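PDB 4MEE: diffuse adherence adhesin from Escherichia coli, which mediates attachment of bacteria to human and other mammalian cells, autoaggregation and biofilm formation, this chain being its C-terminal transport unit, a membrane beta barrel. Local coordinates for residues Gly151-Asn156 / Ala294-Asp299; Ser162-Asp167 / Gly239-Lys244; Lys305-Gly310 / Thr350-Gln355; Asn309-Ser314 / Ala344-Val349; Thr406-Val411 / Gly422-Gly427. All blocks are in the same frame, centred on the assembly; numbering follows the deposited sequence.

Contact 1 (Gly151-Asn156 / Ala294-Asp299); sequences GSYATN and ASVKGD
The side-chain nitrogen of N156, ND2, reaches from the helix to strand 294-298 and is hemmed in by several groups. The methyl CB of A294 lies 3.7 Å from ND2, and the carbonyl O of S295 is at 3.6 Å from ND2, too long to count as a hydrogen bond. A weak hydrogen bond links ND2 to the hydroxyl of Y306 on the next strand.

One turn back along the helix the contact becomes apolar and centres on V296. Its CG2 sits over the middle of one face of the Y153 ring, 3.9 Å from the ring centroid and only 13° off the normal, a clear CH-pi contact. The two side chains cross at about a right angle, the valine coming down onto the ring. The other branch, CG1, stands anti to the backbone N (chi1 172°) and turns to S152, meeting its CB at 3.7 Å. CG2 serves mainly the Y153 ring but also brushes S152 CB. S152 keeps its hydroxyl for T247, to which OG is hydrogen-bonded.

A294 and V296 direct their CB atoms at the helix, while S295 and K297 between and beyond them face the other way, the usual alternation of a beta strand. Helix and strand run nearly antiparallel, at 162°, with their axes 8.5 Å apart. An alpha helix lodged against the inner wall in this manner is typical of the autotransporter translocator, a membrane barrel whose pore is occupied by the helix leading into it.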
# COMPACT_ATOMS: atom_id res chain seq x y z
N GLY A 151 -16.52 -13.35 0.94
CA GLY A 151 -15.36 -12.82 1.59
C GLY A 151 -14.24 -12.87 0.60
O GLY A 151 -13.44 -11.98 0.51
N SER A 152 -14.21 -13.93 -0.17
CA SER A 152 -13.16 -14.07 -1.12
C SER A 152 -13.22 -13.06 -2.23
O SER A 152 -12.21 -12.52 -2.62
CB SER A 152 -13.24 -15.45 -1.70
OG SER A 152 -13.35 -16.37 -0.64
N TYR A 153 -14.39 -12.81 -2.78
CA TYR A 153 -14.46 -11.86 -3.85
C TYR A 153 -14.10 -10.49 -3.34
O TYR A 153 -13.38 -9.77 -3.99
CB TYR A 153 -15.85 -11.81 -4.41
CG TYR A 153 -16.20 -12.95 -5.31
CD1 TYR A 153 -15.74 -12.99 -6.60
CD2 TYR A 153 -17.03 -13.95 -4.88
CE1 TYR A 153 -16.07 -14.02 -7.43
CE2 TYR A 153 -17.37 -14.99 -5.69
CZ TYR A 153 -16.88 -15.02 -6.96
OH TYR A 153 -17.23 -16.05 -7.77
N ALA A 154 -14.64 -10.14 -2.19
CA ALA A 154 -14.48 -8.83 -1.60
C ALA A 154 -13.05 -8.55 -1.23
O ALA A 154 -12.61 -7.43 -1.27
CB ALA A 154 -15.33 -8.72 -0.37
N THR A 155 -12.34 -9.58 -0.83
CA THR A 155 -10.95 -9.42 -0.54
C THR A 155 -10.05 -9.20 -1.73
O THR A 155 -9.14 -8.41 -1.67
CB THR A 155 -10.46 -10.63 0.19
OG1 THR A 155 -11.40 -10.89 1.22
CG2 THR A 155 -9.17 -10.31 0.80
N ASN A 156 -10.28 -9.90 -2.82
CA ASN A 156 -9.43 -9.71 -3.96
C ASN A 156 -9.55 -8.31 -4.44
O ASN A 156 -8.62 -7.73 -4.94
CB ASN A 156 -9.82 -10.67 -5.04
CG ASN A 156 -9.36 -12.05 -4.73
OD1 ASN A 156 -8.59 -12.25 -3.80
ND2 ASN A 156 -9.82 -13.00 -5.50
N ALA A 294 -7.50 -13.28 -10.94
CA ALA A 294 -8.00 -13.74 -9.66
C ALA A 294 -8.75 -15.03 -9.78
O ALA A 294 -9.16 -15.39 -10.86
CB ALA A 294 -8.89 -12.69 -9.09
N SER A 295 -8.92 -15.71 -8.66
CA SER A 295 -9.68 -16.94 -8.60
C SER A 295 -10.37 -16.99 -7.28
O SER A 295 -9.84 -16.50 -6.31
CB SER A 295 -8.76 -18.14 -8.59
OG SER A 295 -7.81 -18.04 -9.61
N VAL A 296 -11.52 -17.64 -7.23
CA VAL A 296 -12.14 -17.93 -5.96
C VAL A 296 -12.53 -19.37 -5.92
O VAL A 296 -13.07 -19.89 -6.87
CB VAL A 296 -13.41 -17.13 -5.79
CG1 VAL A 296 -14.12 -17.61 -4.56
CG2 VAL A 296 -13.06 -15.69 -5.64
N LYS A 297 -12.24 -20.06 -4.83
CA LYS A 297 -12.59 -21.46 -4.75
C LYS A 297 -13.34 -21.66 -3.48
O LYS A 297 -12.89 -21.25 -2.44
CB LYS A 297 -11.33 -22.29 -4.69
CG LYS A 297 -11.30 -23.45 -5.64
CD LYS A 297 -12.01 -24.62 -5.05
CE LYS A 297 -11.16 -25.85 -5.23
NZ LYS A 297 -11.95 -27.01 -4.77
N GLY A 298 -14.49 -22.31 -3.57
CA GLY A 298 -15.24 -22.63 -2.38
C GLY A 298 -14.85 -24.05 -2.15
O GLY A 298 -14.56 -24.76 -3.09
N ASP A 299 -14.82 -24.50 -0.91
CA ASP A 299 -14.41 -25.87 -0.66
C ASP A 299 -15.41 -26.84 -1.25
O ASP A 299 -16.61 -26.74 -1.02
CB ASP A 299 -14.23 -26.13 0.82

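Contact 2 (Ser162-Asp167 / Gly239-Lys244); sequences SLFLMD and GYANAK
F164 and A241 meet where the chain leaving helix 149-162 leans on the barrel wall. The CB of F164 already points at strand 239-244, and chi1 of -79° sets CG opposite the carbonyl carbon, which carries the ring across the gap. CB and CG themselves stay clear of the strand; the contact begins at the far half of the ring. F164 CE1 lies 3.7 Å from G239 C. The same ring atom is equally near the backbone N of Y240, which sits at the ring edge, near its plane. Across the ring, CE2 of F164 is 4.1 Å from the CB of A241. CZ, at the tip, comes closest to that same methyl, F164 CZ lying 3.4 Å from A241 CB and approaching it obliquely. G239 has no side chain, and this end of the ring rests directly on backbone.

The methyl of A241 also receives L163, whose CG is 4.0 Å from A241 CB. Farther along, L163 CD2 only grazes the CB of A243, at 4.5 Å. Y240 faces away from the loop, its hydroxyl bonded to D261. Q216, S264, Q288 and N290 of neighbouring strands gather round F164 as well, while D167, further along the loop, forms a salt bridge with K373.

No hydrogen bond joins the two segments. One leucine and one phenylalanine lie against glycine and alanines of this strand, so the loop is held here by van der Waals contact and burial of apolar surface, forces that prescribe little about direction.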
# COMPACT_ATOMS: atom_id res chain seq x y z
N SER A 162 -4.95 -2.05 -3.02
CA SER A 162 -3.94 -1.62 -2.09
C SER A 162 -2.66 -2.39 -2.23
O SER A 162 -1.72 -2.17 -1.49
CB SER A 162 -4.44 -1.77 -0.68
OG SER A 162 -4.61 -3.14 -0.37
N LEU A 163 -2.60 -3.33 -3.16
CA LEU A 163 -1.39 -4.13 -3.30
C LEU A 163 -0.15 -3.40 -3.81
O LEU A 163 0.95 -3.71 -3.39
CB LEU A 163 -1.67 -5.37 -4.13
CG LEU A 163 -1.01 -6.68 -3.70
CD1 LEU A 163 -0.57 -6.61 -2.25
CD2 LEU A 163 -1.95 -7.85 -3.93
N PHE A 164 -0.29 -2.46 -4.74
CA PHE A 164 0.88 -1.85 -5.33
C PHE A 164 1.07 -0.42 -4.91
O PHE A 164 1.72 0.34 -5.61
CB PHE A 164 0.80 -1.90 -6.84
CG PHE A 164 1.15 -3.21 -7.40
CD1 PHE A 164 2.42 -3.67 -7.31
CD2 PHE A 164 0.20 -3.97 -8.00
CE1 PHE A 164 2.74 -4.88 -7.82
CE2 PHE A 164 0.51 -5.18 -8.51
CZ PHE A 164 1.78 -5.63 -8.43
N LEU A 165 0.50 -0.07 -3.78
CA LEU A 165 0.55 1.27 -3.27
C LEU A 165 1.95 1.65 -2.90
O LEU A 165 2.70 0.82 -2.44
CB LEU A 165 -0.29 1.32 -2.00
CG LEU A 165 -1.56 2.16 -2.00
CD1 LEU A 165 -2.44 1.88 -3.21
CD2 LEU A 165 -2.29 1.83 -0.72
N MET A 166 2.32 2.92 -3.08
CA MET A 166 3.61 3.37 -2.63
C MET A 166 3.44 4.58 -1.72
O MET A 166 2.91 5.60 -2.13
CB MET A 166 4.48 3.75 -3.81
CG MET A 166 5.96 3.50 -3.58
SD MET A 166 7.00 4.28 -4.82
CE MET A 166 6.03 5.74 -5.19
N ASP A 167 3.90 4.46 -0.48
CA ASP A 167 3.72 5.53 0.48
C ASP A 167 4.71 6.63 0.24
O ASP A 167 5.65 6.47 -0.52
CB ASP A 167 3.91 5.00 1.89
CG ASP A 167 2.63 4.47 2.48
OD1 ASP A 167 1.54 4.92 2.06
OD2 ASP A 167 2.71 3.60 3.38
N GLY A 239 5.92 -3.61 -11.13
CA GLY A 239 5.94 -4.60 -10.05
C GLY A 239 5.19 -5.87 -10.36
O GLY A 239 4.47 -5.93 -11.32
N TYR A 240 5.38 -6.89 -9.54
CA TYR A 240 4.62 -8.11 -9.67
C TYR A 240 4.27 -8.52 -8.26
O TYR A 240 5.11 -8.47 -7.41
CB TYR A 240 5.48 -9.21 -10.27
CG TYR A 240 4.97 -10.57 -9.94
CD1 TYR A 240 3.83 -11.05 -10.54
CD2 TYR A 240 5.61 -11.36 -9.03
CE1 TYR A 240 3.35 -12.27 -10.23
CE2 TYR A 240 5.13 -12.58 -8.72
CZ TYR A 240 4.00 -13.02 -9.33
OH TYR A 240 3.51 -14.24 -9.04
N ALA A 241 3.04 -8.93 -8.02
CA ALA A 241 2.66 -9.28 -6.67
C ALA A 241 1.77 -10.46 -6.65
O ALA A 241 1.17 -10.76 -7.64
CB ALA A 241 1.92 -8.14 -6.07
N ASN A 242 1.64 -11.11 -5.51
CA ASN A 242 0.76 -12.25 -5.46
C ASN A 242 0.19 -12.53 -4.07
O ASN A 242 0.88 -12.37 -3.10
CB ASN A 242 1.50 -13.46 -5.96
CG ASN A 242 1.29 -14.63 -5.07
OD1 ASN A 242 1.38 -14.50 -3.86
ND2 ASN A 242 0.97 -15.77 -5.65
N ALA A 243 -1.05 -12.98 -3.97
CA ALA A 243 -1.62 -13.20 -2.65
C ALA A 243 -2.51 -14.40 -2.57
O ALA A 243 -3.07 -14.82 -3.55
CB ALA A 243 -2.40 -12.00 -2.24
N LYS A 244 -2.68 -14.94 -1.37
CA LYS A 244 -3.54 -16.08 -1.16
C LYS A 244 -4.35 -15.87 0.11
O LYS A 244 -3.81 -15.48 1.12
CB LYS A 244 -2.72 -17.35 -1.03

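Contact 3 (Lys305-Gly310 / Thr350-Gln355); sequences KYNLNG and TPDTHQ
The rings of Y306 and H354 are tilted 32° against each other with centroids 5.7 Å apart, an oblique meeting. Between these two residues the closer touch is made by the CB of Y306, in an off-centre CH-pi contact with the imidazole of H354, 4.2 Å from its centroid. With chi1 at 61°, CG of Y306 falls between the backbone N and the carbonyl carbon, and the phenol turns to the side where P351 also lies. N307 and D352 stand side by side and point the same way, amide and carboxylate planes 63° apart. As modelled, N307 OD1 and D352 OD2 approach to 3.3 Å, two acceptors with no bond between them.

These side chains hang on the antiparallel hairpin of strands 303-327 and 333-355, part of the barrel wall. D352 N gives a 2.9 Å hydrogen bond to N307 O, and N309 N gives one of 3.2 Å to T350 O; the return bond from T350 N to N309 O is weak.

L308 and P351, a non-hydrogen-bonded pair, face the helix side together. Their side chains cross at a slant, L308 CD1 touching P351 CB at 3.6 Å, with A160 and M157 of helix 149-162 beneath them.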
# COMPACT_ATOMS: atom_id res chain seq x y z
N LYS A 305 -12.62 -18.30 -12.05
CA LYS A 305 -11.62 -17.33 -12.42
C LYS A 305 -12.18 -16.13 -13.13
O LYS A 305 -13.05 -16.25 -13.97
CB LYS A 305 -10.61 -17.98 -13.32
CG LYS A 305 -10.31 -19.40 -12.90
CD LYS A 305 -8.95 -19.82 -13.37
CE LYS A 305 -8.87 -19.71 -14.87
NZ LYS A 305 -7.78 -20.57 -15.38
N TYR A 306 -11.62 -14.96 -12.81
CA TYR A 306 -11.99 -13.68 -13.38
C TYR A 306 -10.78 -12.72 -13.35
O TYR A 306 -9.72 -13.10 -12.89
CB TYR A 306 -13.17 -13.09 -12.62
CG TYR A 306 -12.96 -12.83 -11.16
CD1 TYR A 306 -12.97 -13.85 -10.25
CD2 TYR A 306 -12.81 -11.55 -10.72
CE1 TYR A 306 -12.79 -13.59 -8.95
CE2 TYR A 306 -12.62 -11.29 -9.42
CZ TYR A 306 -12.62 -12.32 -8.55
OH TYR A 306 -12.45 -12.03 -7.27
N ASN A 307 -10.94 -11.48 -13.84
CA ASN A 307 -9.85 -10.49 -13.82
C ASN A 307 -10.22 -9.20 -13.16
O ASN A 307 -11.33 -8.76 -13.31
CB ASN A 307 -9.51 -10.01 -15.20
CG ASN A 307 -9.41 -11.10 -16.19
OD1 ASN A 307 -9.91 -10.99 -17.30
ND2 ASN A 307 -8.73 -12.18 -15.81
N LEU A 308 -9.27 -8.54 -12.53
CA LEU A 308 -9.49 -7.16 -12.09
C LEU A 308 -8.40 -6.28 -12.67
O LEU A 308 -7.23 -6.63 -12.63
CB LEU A 308 -9.45 -6.98 -10.58
CG LEU A 308 -9.46 -7.96 -9.42
CD1 LEU A 308 -10.66 -7.69 -8.55
CD2 LEU A 308 -9.39 -9.41 -9.80
N ASN A 309 -8.75 -5.14 -13.22
CA ASN A 309 -7.68 -4.26 -13.68
C ASN A 309 -8.04 -2.81 -13.65
O ASN A 309 -9.19 -2.45 -13.62
CB ASN A 309 -7.12 -4.65 -15.04
CG ASN A 309 -8.16 -5.13 -16.00
OD1 ASN A 309 -8.89 -4.34 -16.60
ND2 ASN A 309 -8.22 -6.43 -16.19
N GLY A 310 -7.05 -1.94 -13.62
CA GLY A 310 -7.43 -0.56 -13.56
C GLY A 310 -6.32 0.39 -13.22
O GLY A 310 -5.15 0.04 -13.26
N THR A 350 -11.27 -2.18 -10.88
CA THR A 350 -12.57 -2.84 -10.79
C THR A 350 -12.51 -4.25 -11.35
O THR A 350 -11.75 -4.52 -12.28
CB THR A 350 -13.67 -2.05 -11.54
OG1 THR A 350 -13.18 -1.61 -12.81
CG2 THR A 350 -14.12 -0.85 -10.73
N PRO A 351 -13.30 -5.17 -10.78
CA PRO A 351 -13.33 -6.56 -11.19
C PRO A 351 -14.23 -6.72 -12.39
O PRO A 351 -15.05 -5.85 -12.67
CB PRO A 351 -13.97 -7.27 -9.99
CG PRO A 351 -14.36 -6.20 -9.02
CD PRO A 351 -14.31 -4.90 -9.75
N ASP A 352 -14.05 -7.84 -13.09
CA ASP A 352 -14.99 -8.26 -14.11
C ASP A 352 -16.28 -8.62 -13.41
O ASP A 352 -16.26 -8.99 -12.24
CB ASP A 352 -14.47 -9.50 -14.83
CG ASP A 352 -13.54 -9.17 -15.98
OD1 ASP A 352 -13.37 -7.98 -16.31
OD2 ASP A 352 -13.00 -10.12 -16.57
N THR A 353 -17.38 -8.49 -14.12
CA THR A 353 -18.64 -9.00 -13.63
C THR A 353 -18.63 -10.48 -13.94
O THR A 353 -18.47 -10.87 -15.10
CB THR A 353 -19.81 -8.33 -14.34
OG1 THR A 353 -19.85 -6.94 -13.99
CG2 THR A 353 -21.11 -8.98 -13.95
N HIS A 354 -18.78 -11.31 -12.92
CA HIS A 354 -18.54 -12.74 -13.10
C HIS A 354 -19.68 -13.63 -12.64
O HIS A 354 -20.18 -13.49 -11.52
CB HIS A 354 -17.24 -13.14 -12.39
CG HIS A 354 -16.79 -14.53 -12.70
ND1 HIS A 354 -16.89 -15.57 -11.79
CD2 HIS A 354 -16.25 -15.07 -13.82
CE1 HIS A 354 -16.42 -16.67 -12.34
NE2 HIS A 354 -16.03 -16.40 -13.57
N GLN A 355 -20.09 -14.55 -13.51
CA GLN A 355 -21.13 -15.52 -13.20
C GLN A 355 -20.52 -16.87 -12.84
O GLN A 355 -19.63 -17.37 -13.52
CB GLN A 355 -22.10 -15.66 -14.37
CG GLN A 355 -23.26 -16.60 -14.09
CD GLN A 355 -24.38 -16.47 -15.10
OE1 GLN A 355 -24.15 -16.45 -16.31
NE2 GLN A 355 -25.60 -16.37 -14.59

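Contact 4 (Asn309-Ser314 / Ala344-Val349); sequences NGLTAS and AVWMGV
W346 lays its six-membered ring beside L311, with CH2 3.8 Å from L311 CD2 and the leucine branch at the ring edge. The edge takes in A313 too, whose CB meets CE3 of W346 at 3.7 Å. Chi1 of 163°, CG opposite the backbone N, swings the indole across to these two. The CA of G348 lies over one face of the indole, toward its rim, and NE1 is hydrogen-bonded to N368.

Beneath the tryptophan the backbones pair closely. A313 and W346 form a hydrogen-bonded antiparallel pair, W346 N to A313 O at 2.7 Å and A313 N to W346 O at 3.1 Å. Next along, G348 N gives a 2.9 Å bond to L311 O, bent at the hydrogen to 130°.

T312, S314, V345 and M347 face the opposite side, toward the lumen, where L165 packs on V345 and M347. S314 OG donates to A344 O over 3.2 Å from well above the carbonyl plane, and Q343 adds a weak bond to the same hydroxyl. At the other end V349 spreads its methyls over the neighbouring backbone, CG1 lying 3.7 Å from N309 C, while its N is bonded to N161 of the helix.

The outward side, built of leucine, alanine and indole, is consistent with a lipid-facing transmembrane wall. Inward, hydroxyls and apolar groups mix, and the S314 hydroxyl is satisfied by protein partners.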
# COMPACT_ATOMS: atom_id res chain seq x y z
N ASN A 309 -8.75 -5.14 -13.22
CA ASN A 309 -7.68 -4.26 -13.68
C ASN A 309 -8.04 -2.81 -13.65
O ASN A 309 -9.19 -2.45 -13.62
CB ASN A 309 -7.12 -4.65 -15.04
CG ASN A 309 -8.16 -5.13 -16.00
OD1 ASN A 309 -8.89 -4.34 -16.60
ND2 ASN A 309 -8.22 -6.43 -16.19
N GLY A 310 -7.05 -1.94 -13.62
CA GLY A 310 -7.43 -0.56 -13.56
C GLY A 310 -6.32 0.39 -13.22
O GLY A 310 -5.15 0.04 -13.26
N LEU A 311 -6.71 1.60 -12.87
CA LEU A 311 -5.79 2.66 -12.62
C LEU A 311 -5.75 2.95 -11.16
O LEU A 311 -6.75 2.90 -10.49
CB LEU A 311 -6.26 3.91 -13.32
CG LEU A 311 -5.48 4.52 -14.47
CD1 LEU A 311 -5.22 3.49 -15.54
CD2 LEU A 311 -6.30 5.64 -15.06
N THR A 312 -4.58 3.28 -10.68
CA THR A 312 -4.41 3.70 -9.34
C THR A 312 -3.59 4.94 -9.46
O THR A 312 -2.68 4.98 -10.26
CB THR A 312 -3.65 2.62 -8.61
OG1 THR A 312 -4.59 1.80 -7.91
CG2 THR A 312 -2.75 3.22 -7.65
N ALA A 313 -3.93 5.99 -8.72
CA ALA A 313 -3.19 7.24 -8.80
C ALA A 313 -3.10 7.91 -7.45
O ALA A 313 -4.02 7.83 -6.68
CB ALA A 313 -3.86 8.17 -9.78
N SER A 314 -2.00 8.60 -7.18
CA SER A 314 -1.80 9.18 -5.87
C SER A 314 -1.21 10.56 -5.90
O SER A 314 -0.47 10.88 -6.80
CB SER A 314 -0.87 8.32 -5.06
OG SER A 314 -0.62 8.94 -3.82
N ALA A 344 -3.24 11.47 -0.61
CA ALA A 344 -4.52 10.98 -1.14
C ALA A 344 -4.29 10.01 -2.31
O ALA A 344 -3.47 10.27 -3.19
CB ALA A 344 -5.40 12.14 -1.57
N VAL A 345 -5.02 8.90 -2.30
CA VAL A 345 -4.92 7.87 -3.34
C VAL A 345 -6.29 7.56 -3.95
O VAL A 345 -7.27 7.36 -3.23
CB VAL A 345 -4.29 6.56 -2.80
CG1 VAL A 345 -4.11 5.54 -3.92
CG2 VAL A 345 -2.96 6.82 -2.11
N TRP A 346 -6.35 7.54 -5.28
CA TRP A 346 -7.54 7.11 -6.01
C TRP A 346 -7.40 5.65 -6.45
O TRP A 346 -6.55 5.32 -7.27
CB TRP A 346 -7.83 8.02 -7.21
CG TRP A 346 -8.77 7.44 -8.23
CD1 TRP A 346 -10.04 6.99 -8.02
CD2 TRP A 346 -8.52 7.25 -9.63
NE1 TRP A 346 -10.59 6.53 -9.19
CE2 TRP A 346 -9.68 6.67 -10.20
CE3 TRP A 346 -7.42 7.50 -10.46
CZ2 TRP A 346 -9.78 6.35 -11.55
CZ3 TRP A 346 -7.52 7.19 -11.81
CH2 TRP A 346 -8.69 6.62 -12.34
N MET A 347 -8.25 4.80 -5.90
CA MET A 347 -8.25 3.37 -6.22
C MET A 347 -9.30 3.07 -7.28
O MET A 347 -10.50 3.07 -6.99
CB MET A 347 -8.49 2.54 -4.95
CG MET A 347 -7.41 2.70 -3.88
SD MET A 347 -7.77 1.80 -2.36
CE MET A 347 -6.36 2.25 -1.36
N GLY A 348 -8.86 2.83 -8.51
CA GLY A 348 -9.77 2.63 -9.63
C GLY A 348 -9.69 1.27 -10.31
O GLY A 348 -10.01 1.15 -11.50
N VAL A 349 -9.28 0.25 -9.57
CA VAL A 349 -9.25 -1.12 -10.09
C VAL A 349 -10.59 -1.78 -9.81
O VAL A 349 -11.00 -1.92 -8.65
CB VAL A 349 -8.10 -1.95 -9.47
CG1 VAL A 349 -8.14 -3.38 -9.99
CG2 VAL A 349 -6.75 -1.32 -9.78

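Contact 5 (Thr406-Val411 / Gly422-Gly427); sequences THEFGV and GSRNQG
R424 and E408 bury the most surface here, and they pair as a salt bridge between R424 NH1 and E408 OE2. The modelled separation is implausibly short, and the exact geometry is doubtful. As built, OE2 comes to the guanidinium at its edge, near the plane, while the carboxylate plane is turned 53° from it. Overall the two side chains cross at about a right angle. The arginine chain manages this by bending at chi3, 90°, which folds its end back toward the segment that holds E408.

That fold also brings NH2 to within 2.9 Å of T406 O, and one face of the guanidinium lies over the carbonyl carbon of H407. The arginine thus reaches along the chain from T406 to E408, and its charge probably steadies the carboxylate.

G422 is third in buried surface. The glutamate, extended beyond CG, runs past its backbone, so that OE1 lies 3.3 Å from G422 CA while OE2 goes to the arginine. S423 is tied through its O to N405, and F409, next to E408, turns to M157 and T158 of helix 149-162.

The touching residues lie at the surface, in the chain that joins strands 397-405 and 425-436 and carries the small hairpin 410-413/418-420 between them. A salt bridge closing the base of such an excursion belongs to the loop region at one end of a membrane beta barrel, probably the extracellular one.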
# COMPACT_ATOMS: atom_id res chain seq x y z
N THR A 406 -13.05 6.74 1.61
CA THR A 406 -14.33 7.24 1.14
C THR A 406 -15.36 6.12 0.92
O THR A 406 -16.54 6.30 1.21
CB THR A 406 -14.15 8.10 -0.12
OG1 THR A 406 -13.38 9.26 0.23
CG2 THR A 406 -15.49 8.56 -0.66
N HIS A 407 -14.91 4.97 0.43
CA HIS A 407 -15.78 3.80 0.32
C HIS A 407 -15.29 2.68 1.22
O HIS A 407 -14.22 2.76 1.81
CB HIS A 407 -15.80 3.26 -1.11
CG HIS A 407 -16.23 4.26 -2.14
ND1 HIS A 407 -15.67 5.51 -2.25
CD2 HIS A 407 -17.16 4.18 -3.12
CE1 HIS A 407 -16.23 6.16 -3.24
NE2 HIS A 407 -17.15 5.38 -3.79
N GLU A 408 -16.06 1.61 1.31
CA GLU A 408 -15.56 0.40 1.93
C GLU A 408 -15.76 -0.75 0.95
O GLU A 408 -16.82 -0.89 0.34
CB GLU A 408 -16.18 0.18 3.33
CG GLU A 408 -17.39 -0.74 3.46
CD GLU A 408 -18.16 -0.52 4.75
OE1 GLU A 408 -18.44 -1.51 5.47
OE2 GLU A 408 -18.48 0.65 5.07
N PHE A 409 -14.71 -1.54 0.75
CA PHE A 409 -14.70 -2.56 -0.29
C PHE A 409 -15.62 -3.73 0.02
O PHE A 409 -15.75 -4.15 1.16
CB PHE A 409 -13.28 -3.02 -0.59
CG PHE A 409 -12.49 -2.02 -1.38
CD1 PHE A 409 -13.00 -1.51 -2.58
CD2 PHE A 409 -11.25 -1.57 -0.95
CE1 PHE A 409 -12.29 -0.59 -3.32
CE2 PHE A 409 -10.53 -0.65 -1.69
CZ PHE A 409 -11.05 -0.16 -2.88
N GLY A 410 -16.28 -4.23 -1.02
CA GLY A 410 -17.29 -5.25 -0.83
C GLY A 410 -17.76 -5.94 -2.09
O GLY A 410 -17.05 -5.98 -3.10
N VAL A 411 -18.97 -6.47 -2.03
CA VAL A 411 -19.48 -7.30 -3.12
C VAL A 411 -20.99 -7.14 -3.33
O VAL A 411 -21.76 -7.05 -2.37
CB VAL A 411 -19.04 -8.77 -2.92
CG1 VAL A 411 -19.94 -9.51 -1.94
CG2 VAL A 411 -18.94 -9.49 -4.25
N GLY A 422 -15.49 -3.29 6.22
CA GLY A 422 -15.32 -1.87 6.50
C GLY A 422 -14.22 -1.40 7.42
O GLY A 422 -14.19 -1.70 8.61
N SER A 423 -13.31 -0.64 6.84
CA SER A 423 -12.29 0.02 7.61
C SER A 423 -12.27 1.42 7.06
O SER A 423 -11.32 1.83 6.39
CB SER A 423 -10.96 -0.69 7.39
OG SER A 423 -11.22 -2.05 7.12
N ARG A 424 -13.36 2.13 7.32
CA ARG A 424 -13.50 3.50 6.85
C ARG A 424 -12.42 4.34 7.51
O ARG A 424 -11.85 5.22 6.88
CB ARG A 424 -14.88 4.05 7.19
CG ARG A 424 -16.04 3.24 6.65
CD ARG A 424 -17.34 4.04 6.62
NE ARG A 424 -17.53 4.76 5.36
CZ ARG A 424 -18.07 4.22 4.27
NH1 ARG A 424 -18.50 2.97 4.28
NH2 ARG A 424 -18.20 4.95 3.18
N ASN A 425 -12.15 4.04 8.77
CA ASN A 425 -11.13 4.76 9.51
C ASN A 425 -10.18 3.77 10.13
O ASN A 425 -10.61 2.79 10.73
CB ASN A 425 -11.78 5.60 10.59
CG ASN A 425 -12.55 6.78 10.02
OD1 ASN A 425 -11.96 7.81 9.69
ND2 ASN A 425 -13.86 6.62 9.89
N GLN A 426 -8.89 4.02 9.98
CA GLN A 426 -7.87 3.14 10.51
C GLN A 426 -6.73 3.94 11.10
O GLN A 426 -6.51 5.09 10.72
CB GLN A 426 -7.31 2.24 9.41
CG GLN A 426 -8.21 1.08 9.05
CD GLN A 426 -7.62 0.24 7.94
OE1 GLN A 426 -7.29 0.74 6.87
NE2 GLN A 426 -7.50 -1.06 8.19
N GLY A 427 -6.00 3.33 12.03
CA GLY A 427 -4.78 3.92 12.59
C GLY A 427 -3.55 3.19 12.10
O GLY A 427 -3.51 1.96 12.09

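Contacts 1 and 2 are buried and fix the helix and its following loop inside the barrel, one by CH-pi and methyl packing, the other by van der Waals contact without hydrogen bonds. Contacts 3 and 4 belong to the wall: they share N309 and G310 and the same two strands, but contact 4 has its firm backbone pairing round A313 and W346, whereas contact 3 mixes rings, amide and carboxylate. Contact 5 alone is a surface contact and alone depends on charge. The plug ties them together: Y153 and A154 of contact 1 touch V411 and G410 of contact 5, and L165 of contact 2 meets V345 and M347 of contact 4.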